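Local coordinates for cell wall surface anchor family protein (Streptococcus agalactiae serogroup V, PDB 3TW0) that probably acts as the adhesive tip pilin of the streptococcal pilus, this piece including its metal-binding von Willebrand factor A-type domain, at residues Lys75-Gln80 with Ile272-Arg277; Lys166-Val171 with Tyr318-Val323; Met178-Asn183 with Phe214-Asp219. The protein carries 2 engineered substitutions. All coordinates share one frame; numbering follows the deposited sequence.

Contact 1. Residues Lys75-Gln80 with Ile272-Arg277; sequences KGVADQ and IYLYWR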
loop_
_atom_site.group_PDB
_atom_site.type_symbol
_atom_site.label_atom_id
_atom_site.label_comp_id
_atom_site.label_asym_id
_atom_site.label_seq_id
_atom_site.Cartn_x
_atom_site.Cartn_y
_atom_site.Cartn_z
ATOM N N LYS A 75 7.198 10.859 -7.232
ATOM C CA LYS A 75 7.171 11.722 -6.056
ATOM C C LYS A 75 6.930 13.173 -6.452
ATOM O O LYS A 75 6.902 13.517 -7.629
ATOM C CB LYS A 75 8.490 11.623 -5.297
ATOM C CG LYS A 75 8.690 10.337 -4.552
ATOM C CD LYS A 75 7.827 10.264 -3.281
ATOM C CE LYS A 75 7.779 8.820 -2.749
ATOM N NZ LYS A 75 6.855 8.676 -1.552
ATOM N N GLY A 76 6.723 14.024 -5.458
ATOM C CA GLY A 76 6.729 15.452 -5.692
ATOM C C GLY A 76 5.345 16.061 -5.598
ATOM O O GLY A 76 4.369 15.382 -5.237
ATOM N N VAL A 77 5.292 17.362 -5.901
ATOM C CA VAL A 77 4.067 18.108 -6.020
ATOM C C VAL A 77 3.897 18.547 -7.486
ATOM O O VAL A 77 4.530 17.988 -8.381
ATOM C CB VAL A 77 3.991 19.291 -4.973
ATOM C CG1 VAL A 77 3.925 18.741 -3.566
ATOM C CG2 VAL A 77 5.187 20.265 -5.090
ATOM N N ALA A 78 3.024 19.501 -7.758
ATOM C CA ALA A 78 2.806 19.926 -9.150
ATOM C C ALA A 78 2.271 21.330 -9.168
ATOM O O ALA A 78 1.777 21.814 -8.145
ATOM C CB ALA A 78 1.838 18.976 -9.876
ATOM N N ASP A 79 2.375 21.978 -10.322
ATOM C CA ASP A 79 1.794 23.283 -10.473
ATOM C C ASP A 79 0.303 23.117 -10.797
ATOM O O ASP A 79 -0.239 21.987 -10.747
ATOM C CB ASP A 79 2.558 24.142 -11.513
ATOM C CG ASP A 79 2.352 23.686 -12.958
ATOM O OD1 ASP A 79 1.422 22.892 -13.211
ATOM O OD2 ASP A 79 3.141 24.128 -13.852
ATOM N N GLN A 80 -0.344 24.237 -11.133
ATOM C CA GLN A 80 -1.787 24.279 -11.376
ATOM C C GLN A 80 -2.212 23.519 -12.626
ATOM O O GLN A 80 -3.397 23.190 -12.776
ATOM C CB GLN A 80 -2.269 25.724 -11.429
ATOM C CG GLN A 80 -1.941 26.445 -12.745
ATOM C CD GLN A 80 -2.377 27.882 -12.736
ATOM O OE1 GLN A 80 -2.303 28.570 -11.705
ATOM N NE2 GLN A 80 -2.816 28.359 -13.889
ATOM N N ILE A 272 5.537 29.422 -8.360
ATOM C CA ILE A 272 4.726 28.278 -8.781
ATOM C C ILE A 272 3.887 27.825 -7.589
ATOM O O ILE A 272 4.428 27.306 -6.589
ATOM C CB ILE A 272 5.601 27.109 -9.262
ATOM C CG1 ILE A 272 6.538 27.562 -10.392
ATOM C CG2 ILE A 272 4.732 25.943 -9.702
ATOM C CD1 ILE A 272 7.539 26.513 -10.770
ATOM N N TYR A 273 2.576 28.055 -7.672
ATOM C CA TYR A 273 1.669 27.641 -6.605
ATOM C C TYR A 273 1.519 26.128 -6.690
ATOM O O TYR A 273 1.389 25.578 -7.793
ATOM C CB TYR A 273 0.336 28.391 -6.699
ATOM C CG TYR A 273 0.525 29.809 -6.228
ATOM C CD1 TYR A 273 1.009 30.812 -7.103
ATOM C CD2 TYR A 273 0.311 30.149 -4.881
ATOM C CE1 TYR A 273 1.229 32.136 -6.649
ATOM C CE2 TYR A 273 0.525 31.453 -4.421
ATOM C CZ TYR A 273 0.984 32.440 -5.310
ATOM O OH TYR A 273 1.188 33.721 -4.838
ATOM N N LEU A 274 1.569 25.480 -5.525
ATOM C CA LEU A 274 1.724 24.031 -5.400
ATOM C C LEU A 274 0.403 23.289 -5.159
ATOM O O LEU A 274 -0.442 23.726 -4.362
ATOM C CB LEU A 274 2.731 23.707 -4.290
ATOM C CG LEU A 274 4.129 24.323 -4.524
ATOM C CD1 LEU A 274 4.993 24.067 -3.350
ATOM C CD2 LEU A 274 4.809 23.811 -5.823
ATOM N N TYR A 275 0.245 22.180 -5.886
ATOM C CA TYR A 275 -0.886 21.272 -5.773
ATOM C C TYR A 275 -0.328 19.871 -5.557
ATOM O O TYR A 275 0.788 19.533 -6.014
ATOM C CB TYR A 275 -1.731 21.271 -7.076
ATOM C CG TYR A 275 -2.348 22.614 -7.420
ATOM C CD1 TYR A 275 -1.557 23.666 -7.857
ATOM C CD2 TYR A 275 -3.715 22.824 -7.297
ATOM C CE1 TYR A 275 -2.094 24.897 -8.143
ATOM C CE2 TYR A 275 -4.276 24.075 -7.601
ATOM C CZ TYR A 275 -3.447 25.091 -8.025
ATOM O OH TYR A 275 -3.951 26.315 -8.321
ATOM N N TRP A 276 -1.105 19.047 -4.860
ATOM C CA TRP A 276 -0.807 17.639 -4.763
ATOM C C TRP A 276 -0.867 17.102 -6.193
ATOM O O TRP A 276 -1.686 17.561 -6.991
ATOM C CB TRP A 276 -1.879 16.964 -3.919
ATOM C CG TRP A 276 -1.965 17.506 -2.517
ATOM C CD1 TRP A 276 -3.003 18.179 -1.955
ATOM C CD2 TRP A 276 -0.962 17.401 -1.509
ATOM N NE1 TRP A 276 -2.711 18.506 -0.653
ATOM C CE2 TRP A 276 -1.459 18.037 -0.357
ATOM C CE3 TRP A 276 0.320 16.830 -1.471
ATOM C CZ2 TRP A 276 -0.728 18.109 0.830
ATOM C CZ3 TRP A 276 1.043 16.905 -0.297
ATOM C CH2 TRP A 276 0.512 17.533 0.840
ATOM N N ARG A 277 0.002 16.160 -6.535
ATOM C CA ARG A 277 -0.093 15.516 -7.848
ATOM C C ARG A 277 -1.428 14.754 -7.881
ATOM O O ARG A 277 -1.916 14.306 -6.819
ATOM C CB ARG A 277 1.093 14.587 -8.065
ATOM C CG ARG A 277 2.423 15.296 -8.118
ATOM C CD ARG A 277 3.556 14.332 -8.489
ATOM N NE ARG A 277 3.419 13.917 -9.866
ATOM C CZ ARG A 277 4.290 13.190 -10.561
ATOM N NH1 ARG A 277 5.430 12.773 -10.041
ATOM N NH2 ARG A 277 4.013 12.893 -11.813
HETATM O O HOH W 1 1.708 15.256 -4.388
HETATM O O HOH W 2 0.624 26.371 -10.036
#
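Ala-78 and Tyr-275 grip each other through both backbone ends: Ala-78 N donates a hydrogen bond to Tyr-275 O at 2.8 Å, and Tyr-275 N returns a straighter bond (159°) to Ala-78 O. This is one antiparallel hydrogen-bonded pair. Beyond it, Arg-277 reaches back along Lys-75-Gly-76, and its NH1, with Lys-75 O close to the guanidinium plane, bonds that oxygen at 2.9 Å. CG passes the oxygens of Val-77 and Gly-76, CD those of Gly-76 and Lys-75, and the bend at chi3 (69°) then turns the guanidinium toward Lys-75 O. Two waters extend the pairing: one joins Gly-76 O to Arg-277 N, the other Tyr-273 O to Gln-80 N. Packing takes over further out. The Tyr-275 ring lies beside Asp-79 and Gln-80, CE1 coming to 3.4 Å from Gln-80 CB. Val-77 turns CG2 onto Leu-274 CD2 at 3.6 Å, and Ile-272 CG2 presses on Asp-79 CB. The Asp-79 carboxylate is held outside the pair, OD1 by Asn-81 N and Lys-83 N, OD2 by Ala-266 N. Strand 70-78 pairs here with strand 271-276 in an antiparallel sheet; strand 84-85 packs against Ile-272 and Leu-274, and strand 249-251 flanks 271-276.

Contact 2. Residues Lys166-Val171 with Tyr318-Val323; sequences KLIFHV and YDIFTV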
loop_
_atom_site.group_PDB
_atom_site.type_symbol
_atom_site.label_atom_id
_atom_site.label_comp_id
_atom_site.label_asym_id
_atom_site.label_seq_id
_atom_site.Cartn_x
_atom_site.Cartn_y
_atom_site.Cartn_z
ATOM N N LYS A 166 -4.755 -23.292 2.840
ATOM C CA LYS A 166 -3.977 -22.101 2.448
ATOM C C LYS A 166 -4.221 -20.964 3.448
ATOM O O LYS A 166 -5.344 -20.738 3.861
ATOM C CB LYS A 166 -4.278 -21.710 0.979
ATOM C CG LYS A 166 -4.097 -22.904 -0.023
ATOM C CD LYS A 166 -4.538 -22.669 -1.485
ATOM C CE LYS A 166 -6.050 -22.914 -1.766
ATOM N NZ LYS A 166 -6.684 -23.904 -0.823
ATOM N N LEU A 167 -3.158 -20.305 3.890
ATOM C CA LEU A 167 -3.312 -19.182 4.803
ATOM C C LEU A 167 -2.489 -17.967 4.371
ATOM O O LEU A 167 -1.330 -18.102 3.965
ATOM C CB LEU A 167 -2.929 -19.588 6.220
ATOM C CG LEU A 167 -2.696 -18.463 7.229
ATOM C CD1 LEU A 167 -4.023 -17.734 7.558
ATOM C CD2 LEU A 167 -2.040 -19.025 8.500
ATOM N N ILE A 168 -3.110 -16.788 4.413
ATOM C CA ILE A 168 -2.327 -15.547 4.366
ATOM C C ILE A 168 -2.280 -14.970 5.780
ATOM O O ILE A 168 -3.336 -14.812 6.429
ATOM C CB ILE A 168 -2.859 -14.517 3.328
ATOM C CG1 ILE A 168 -2.722 -15.106 1.906
ATOM C CG2 ILE A 168 -2.067 -13.195 3.470
ATOM C CD1 ILE A 168 -3.543 -14.361 0.860
ATOM N N PHE A 169 -1.055 -14.737 6.266
ATOM C CA PHE A 169 -0.829 -14.163 7.583
ATOM C C PHE A 169 -0.145 -12.798 7.415
ATOM O O PHE A 169 1.018 -12.707 6.984
ATOM C CB PHE A 169 0.040 -15.124 8.387
ATOM C CG PHE A 169 0.165 -14.786 9.843
ATOM C CD1 PHE A 169 -0.653 -15.406 10.777
ATOM C CD2 PHE A 169 1.158 -13.897 10.298
ATOM C CE1 PHE A 169 -0.527 -15.120 12.133
ATOM C CE2 PHE A 169 1.309 -13.610 11.670
ATOM C CZ PHE A 169 0.455 -14.215 12.583
ATOM N N HIS A 170 -0.870 -11.745 7.748
ATOM C CA HIS A 170 -0.501 -10.386 7.312
ATOM C C HIS A 170 -0.216 -9.558 8.530
ATOM O O HIS A 170 -1.091 -9.385 9.398
ATOM C CB HIS A 170 -1.643 -9.810 6.486
ATOM C CG HIS A 170 -1.436 -8.396 6.025
ATOM N ND1 HIS A 170 -2.490 -7.576 5.677
ATOM C CD2 HIS A 170 -0.313 -7.659 5.851
ATOM C CE1 HIS A 170 -2.019 -6.401 5.294
ATOM N NE2 HIS A 170 -0.704 -6.428 5.384
ATOM N N VAL A 171 1.014 -9.068 8.605
ATOM C CA VAL A 171 1.489 -8.301 9.751
ATOM C C VAL A 171 1.792 -6.861 9.344
ATOM O O VAL A 171 2.666 -6.603 8.477
ATOM C CB VAL A 171 2.772 -8.919 10.356
ATOM C CG1 VAL A 171 3.098 -8.228 11.659
ATOM C CG2 VAL A 171 2.582 -10.434 10.548
ATOM N N TYR A 318 -9.931 -19.339 1.262
ATOM C CA TYR A 318 -8.915 -19.692 2.255
ATOM C C TYR A 318 -8.865 -18.694 3.410
ATOM O O TYR A 318 -9.656 -17.760 3.440
ATOM C CB TYR A 318 -7.542 -19.966 1.646
ATOM C CG TYR A 318 -7.003 -18.925 0.730
ATOM C CD1 TYR A 318 -6.564 -17.701 1.225
ATOM C CD2 TYR A 318 -6.856 -19.179 -0.646
ATOM C CE1 TYR A 318 -6.047 -16.755 0.380
ATOM C CE2 TYR A 318 -6.320 -18.233 -1.491
ATOM C CZ TYR A 318 -5.923 -17.024 -0.967
ATOM O OH TYR A 318 -5.405 -16.056 -1.794
ATOM N N ASP A 319 -7.947 -18.896 4.351
ATOM C CA ASP A 319 -7.928 -18.065 5.547
ATOM C C ASP A 319 -7.035 -16.851 5.426
ATOM O O ASP A 319 -5.949 -16.943 4.895
ATOM C CB ASP A 319 -7.501 -18.880 6.760
ATOM C CG ASP A 319 -8.535 -19.903 7.134
ATOM O OD1 ASP A 319 -9.632 -19.488 7.547
ATOM O OD2 ASP A 319 -8.253 -21.098 6.973
ATOM N N ILE A 320 -7.484 -15.719 5.950
ATOM C CA ILE A 320 -6.600 -14.569 6.036
ATOM C C ILE A 320 -6.638 -14.024 7.450
ATOM O O ILE A 320 -7.705 -13.603 7.941
ATOM C CB ILE A 320 -6.898 -13.470 4.978
ATOM C CG1 ILE A 320 -6.944 -14.058 3.541
ATOM C CG2 ILE A 320 -5.832 -12.357 5.076
ATOM C CD1 ILE A 320 -8.351 -14.365 3.015
ATOM N N PHE A 321 -5.475 -14.070 8.105
ATOM C CA PHE A 321 -5.323 -13.547 9.448
ATOM C C PHE A 321 -4.476 -12.281 9.410
ATOM O O PHE A 321 -3.410 -12.273 8.784
ATOM C CB PHE A 321 -4.648 -14.574 10.383
ATOM C CG PHE A 321 -5.379 -15.887 10.510
ATOM C CD1 PHE A 321 -6.638 -16.082 9.954
ATOM C CD2 PHE A 321 -4.800 -16.941 11.209
ATOM C CE1 PHE A 321 -7.317 -17.315 10.087
ATOM C CE2 PHE A 321 -5.470 -18.166 11.350
ATOM C CZ PHE A 321 -6.738 -18.347 10.788
ATOM N N THR A 322 -4.938 -11.233 10.096
ATOM C CA THR A 322 -4.214 -9.979 10.163
ATOM C C THR A 322 -3.762 -9.650 11.603
ATOM O O THR A 322 -4.571 -9.662 12.546
ATOM C CB THR A 322 -5.043 -8.824 9.584
ATOM O OG1 THR A 322 -5.635 -9.239 8.364
ATOM C CG2 THR A 322 -4.168 -7.614 9.260
ATOM N N VAL A 323 -2.488 -9.332 11.756
ATOM C CA VAL A 323 -1.918 -8.991 13.057
ATOM C C VAL A 323 -1.482 -7.535 13.091
ATOM O O VAL A 323 -0.599 -7.118 12.335
ATOM C CB VAL A 323 -0.800 -9.964 13.463
ATOM C CG1 VAL A 323 0.077 -9.398 14.602
ATOM C CG2 VAL A 323 -1.434 -11.270 13.892
HETATM O O HOH W 3 -4.849 -9.061 5.682
#
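Leu-167 and Phe-321 meet at about a right angle, the CD1 methyl of the leucine sitting over the centre of the phenylalanine ring, 3.8 Å from its centroid, in a CH-pi contact. Leu-167 CG lies opposite its own backbone N (chi1 165°), and chi2 of 68° then swings CD1 across to the neighbouring strand. On the same face Phe-169 crosses Phe-321 nearly perpendicularly and brings CZ to 3.7 Å from Val-323 CG2. On the other face Ile-168 runs alongside Ile-320, and His-170 alongside Thr-322, each pair heading in one direction. A water bridges His-170 ND1 and Thr-322 OG1, while His-170 NE2 is bonded to Tyr-61 OH and Thr-322 OG1 also to Ser-346 OG. At the start of the pairing Tyr-318 stands across Lys-166 and offers CE1 to Ile-168 CD1 at 3.5 Å; its hydroxyl is bonded to Asn-153 OD1. Five backbone bonds fix this register, from Asp-319 N to Lys-166 O at 3.2 Å through to Val-323 N to His-170 O at 2.7 Å. Helix 145-159 covers the Ile-168 face, and helix 33-48 meets Phe-169 and Val-171. His-170 lies about 5 Å, side chain to side chain, from Asp-18, a magnesium ligand in another crystal structure of this protein but not in this model. The middle strand 165-172 and its parallel neighbour 319-324 belong to the helix-flanked sheet of the Rossmann-like von Willebrand factor A fold.

Contact 3. Residues Met178-Asn183 with Phe214-Asp219; sequences MSYAIN and FIINGD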
loop_
_atom_site.group_PDB
_atom_site.type_symbol
_atom_site.label_atom_id
_atom_site.label_comp_id
_atom_site.label_asym_id
_atom_site.label_seq_id
_atom_site.Cartn_x
_atom_site.Cartn_y
_atom_site.Cartn_z
ATOM N N MET A 178 -1.331 3.632 -0.552
ATOM C CA MET A 178 -1.165 3.513 -1.996
ATOM C C MET A 178 -2.180 2.480 -2.399
ATOM O O MET A 178 -2.466 1.611 -1.576
ATOM C CB MET A 178 0.231 2.987 -2.310
ATOM C CG MET A 178 0.612 3.115 -3.761
ATOM S SD MET A 178 2.415 2.824 -3.998
ATOM C CE MET A 178 3.082 4.473 -3.634
ATOM N N SER A 179 -2.670 2.545 -3.641
ATOM C CA SER A 179 -3.669 1.592 -4.119
ATOM C C SER A 179 -3.753 1.612 -5.620
ATOM O O SER A 179 -3.383 2.612 -6.255
ATOM C CB SER A 179 -5.058 1.922 -3.518
ATOM O OG SER A 179 -5.521 3.154 -4.049
ATOM N N TYR A 180 -4.226 0.518 -6.215
ATOM C CA TYR A 180 -4.589 0.603 -7.642
ATOM C C TYR A 180 -5.893 1.379 -7.903
ATOM O O TYR A 180 -6.827 1.314 -7.096
ATOM C CB TYR A 180 -4.581 -0.791 -8.306
ATOM C CG TYR A 180 -3.189 -1.371 -8.490
ATOM C CD1 TYR A 180 -2.271 -0.750 -9.344
ATOM C CD2 TYR A 180 -2.792 -2.532 -7.830
ATOM C CE1 TYR A 180 -0.967 -1.254 -9.519
ATOM C CE2 TYR A 180 -1.492 -3.058 -8.007
ATOM C CZ TYR A 180 -0.592 -2.407 -8.863
ATOM O OH TYR A 180 0.688 -2.905 -9.053
ATOM N N ALA A 181 -5.949 2.119 -9.026
ATOM C CA ALA A 181 -7.140 2.842 -9.448
ATOM C C ALA A 181 -8.293 1.942 -9.896
ATOM O O ALA A 181 -8.084 1.003 -10.685
ATOM C CB ALA A 181 -6.818 3.787 -10.606
ATOM N N ILE A 182 -9.517 2.321 -9.485
ATOM C CA ILE A 182 -10.755 1.740 -10.008
ATOM C C ILE A 182 -11.000 2.339 -11.399
ATOM O O ILE A 182 -10.910 3.561 -11.583
ATOM C CB ILE A 182 -11.928 2.011 -9.060
ATOM C CG1 ILE A 182 -11.709 1.265 -7.742
ATOM C CG2 ILE A 182 -13.267 1.588 -9.710
ATOM C CD1 ILE A 182 -12.624 1.711 -6.547
ATOM N N ASN A 183 -11.249 1.485 -12.393
ATOM C CA ASN A 183 -11.341 1.965 -13.788
ATOM C C ASN A 183 -12.666 2.604 -14.174
ATOM O O ASN A 183 -13.356 2.108 -15.057
ATOM C CB ASN A 183 -10.986 0.840 -14.788
ATOM C CG ASN A 183 -10.574 1.369 -16.169
ATOM O OD1 ASN A 183 -10.327 2.571 -16.364
ATOM N ND2 ASN A 183 -10.484 0.462 -17.128
ATOM N N PHE A 214 -9.907 -2.781 -12.249
ATOM C CA PHE A 214 -8.818 -1.915 -11.764
ATOM C C PHE A 214 -7.841 -1.645 -12.926
ATOM O O PHE A 214 -7.725 -2.449 -13.872
ATOM C CB PHE A 214 -8.050 -2.551 -10.593
ATOM C CG PHE A 214 -8.768 -2.479 -9.251
ATOM C CD1 PHE A 214 -8.496 -1.445 -8.340
ATOM C CD2 PHE A 214 -9.683 -3.469 -8.885
ATOM C CE1 PHE A 214 -9.136 -1.375 -7.075
ATOM C CE2 PHE A 214 -10.334 -3.434 -7.635
ATOM C CZ PHE A 214 -10.071 -2.381 -6.720
ATOM N N ILE A 215 -7.172 -0.490 -12.867
ATOM C CA ILE A 215 -6.122 -0.137 -13.828
ATOM C C ILE A 215 -4.837 -0.748 -13.351
ATOM O O ILE A 215 -4.220 -0.293 -12.402
ATOM C CB ILE A 215 -5.964 1.401 -13.998
ATOM C CG1 ILE A 215 -7.348 2.023 -14.285
ATOM C CG2 ILE A 215 -4.972 1.729 -15.136
ATOM C CD1 ILE A 215 -7.319 3.526 -14.674
ATOM N N ILE A 216 -4.435 -1.795 -14.033
ATOM C CA ILE A 216 -3.320 -2.610 -13.604
ATOM C C ILE A 216 -2.264 -2.710 -14.696
ATOM O O ILE A 216 -1.112 -3.041 -14.417
ATOM C CB ILE A 216 -3.831 -4.050 -13.288
ATOM C CG1 ILE A 216 -4.840 -4.005 -12.126
ATOM C CG2 ILE A 216 -2.701 -4.998 -13.019
ATOM C CD1 ILE A 216 -4.278 -3.735 -10.845
ATOM N N ASN A 217 -2.680 -2.477 -15.934
ATOM C CA ASN A 217 -1.828 -2.690 -17.118
ATOM C C ASN A 217 -0.966 -1.442 -17.403
ATOM O O ASN A 217 -1.227 -0.689 -18.337
ATOM C CB ASN A 217 -2.690 -3.076 -18.333
ATOM C CG ASN A 217 -1.865 -3.659 -19.499
ATOM O OD1 ASN A 217 -0.860 -4.374 -19.290
ATOM N ND2 ASN A 217 -2.289 -3.367 -20.729
ATOM N N GLY A 218 0.027 -1.215 -16.554
ATOM C CA GLY A 218 1.000 -0.120 -16.742
ATOM C C GLY A 218 2.018 -0.186 -15.636
ATOM O O GLY A 218 1.778 -0.841 -14.624
ATOM N N ASP A 219 3.179 0.451 -15.800
ATOM C CA ASP A 219 4.124 0.512 -14.664
ATOM C C ASP A 219 3.482 1.291 -13.530
ATOM O O ASP A 219 2.878 2.338 -13.770
ATOM C CB ASP A 219 5.426 1.220 -15.031
ATOM C CG ASP A 219 6.103 0.616 -16.255
ATOM O OD1 ASP A 219 6.230 -0.621 -16.350
ATOM O OD2 ASP A 219 6.509 1.398 -17.121
HETATM O O HOH W 4 -3.874 1.785 -10.828
HETATM O O HOH W 5 -9.338 -1.844 -15.848
#
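Tyr-180 presents one ring face to Ile-216, whose CD1 methyl rests 3.7 Å from the ring centroid, displaced toward the rim, in a CH-pi contact. Two successive bends in the isoleucine, chi1 -63° and chi2 -72°, fold that methyl back over the tyrosine. Ile-215, extended with chi2 at -172°, crosses Asn-183 at about a right angle, CD1 lying 3.6 Å from Asn-183 OD1 and 4.1 Å from Ala-181 CB. Phe-214 turns a ring edge to Tyr-180 O and sets CE1 against Ile-182 CG1 at 3.7 Å. The backbones join through one bond across the contact, Ile-215 N to Ala-181 O, 2.8 Å long and nearly straight. One water links Ala-181 N with Ile-215 O; another accepts a weak bond from Asn-183 ND2 and donates to Phe-214 O. Outside the pair, Tyr-180 OH is bonded to Asp-220 OD1, and the Phe-214 side chain packs on Gln-146 as well as on Pro-304 and Tyr-308 of helix 302-312. The two loops are thus held together by one direct backbone bond and two water bridges, one of them weakly held, with the Tyr-180, Phe-214 and isoleucine side chains packing around them.

From the N terminus, the chain first lays down residues 75-80, whose partner 272-277 comes 192 residues later, closing the long loop of contact 1 in the antiparallel sheet. Inside that loop runs 166-171, a central strand of the parallel sheet, but its partner 318-323 follows only after 272-277, so contacts 1 and 2 cross. Contact 3 closes a much shorter loop, from 178-183 to 214-219 around helix 192-201, and nests within both. Contacts 1 and 2 lie on opposite sides of the chain's centre, their own centres 38 Å apart; contact 3 gathers the loops that follow strand 165-172, its nearest atoms about 6 Å from contact 1.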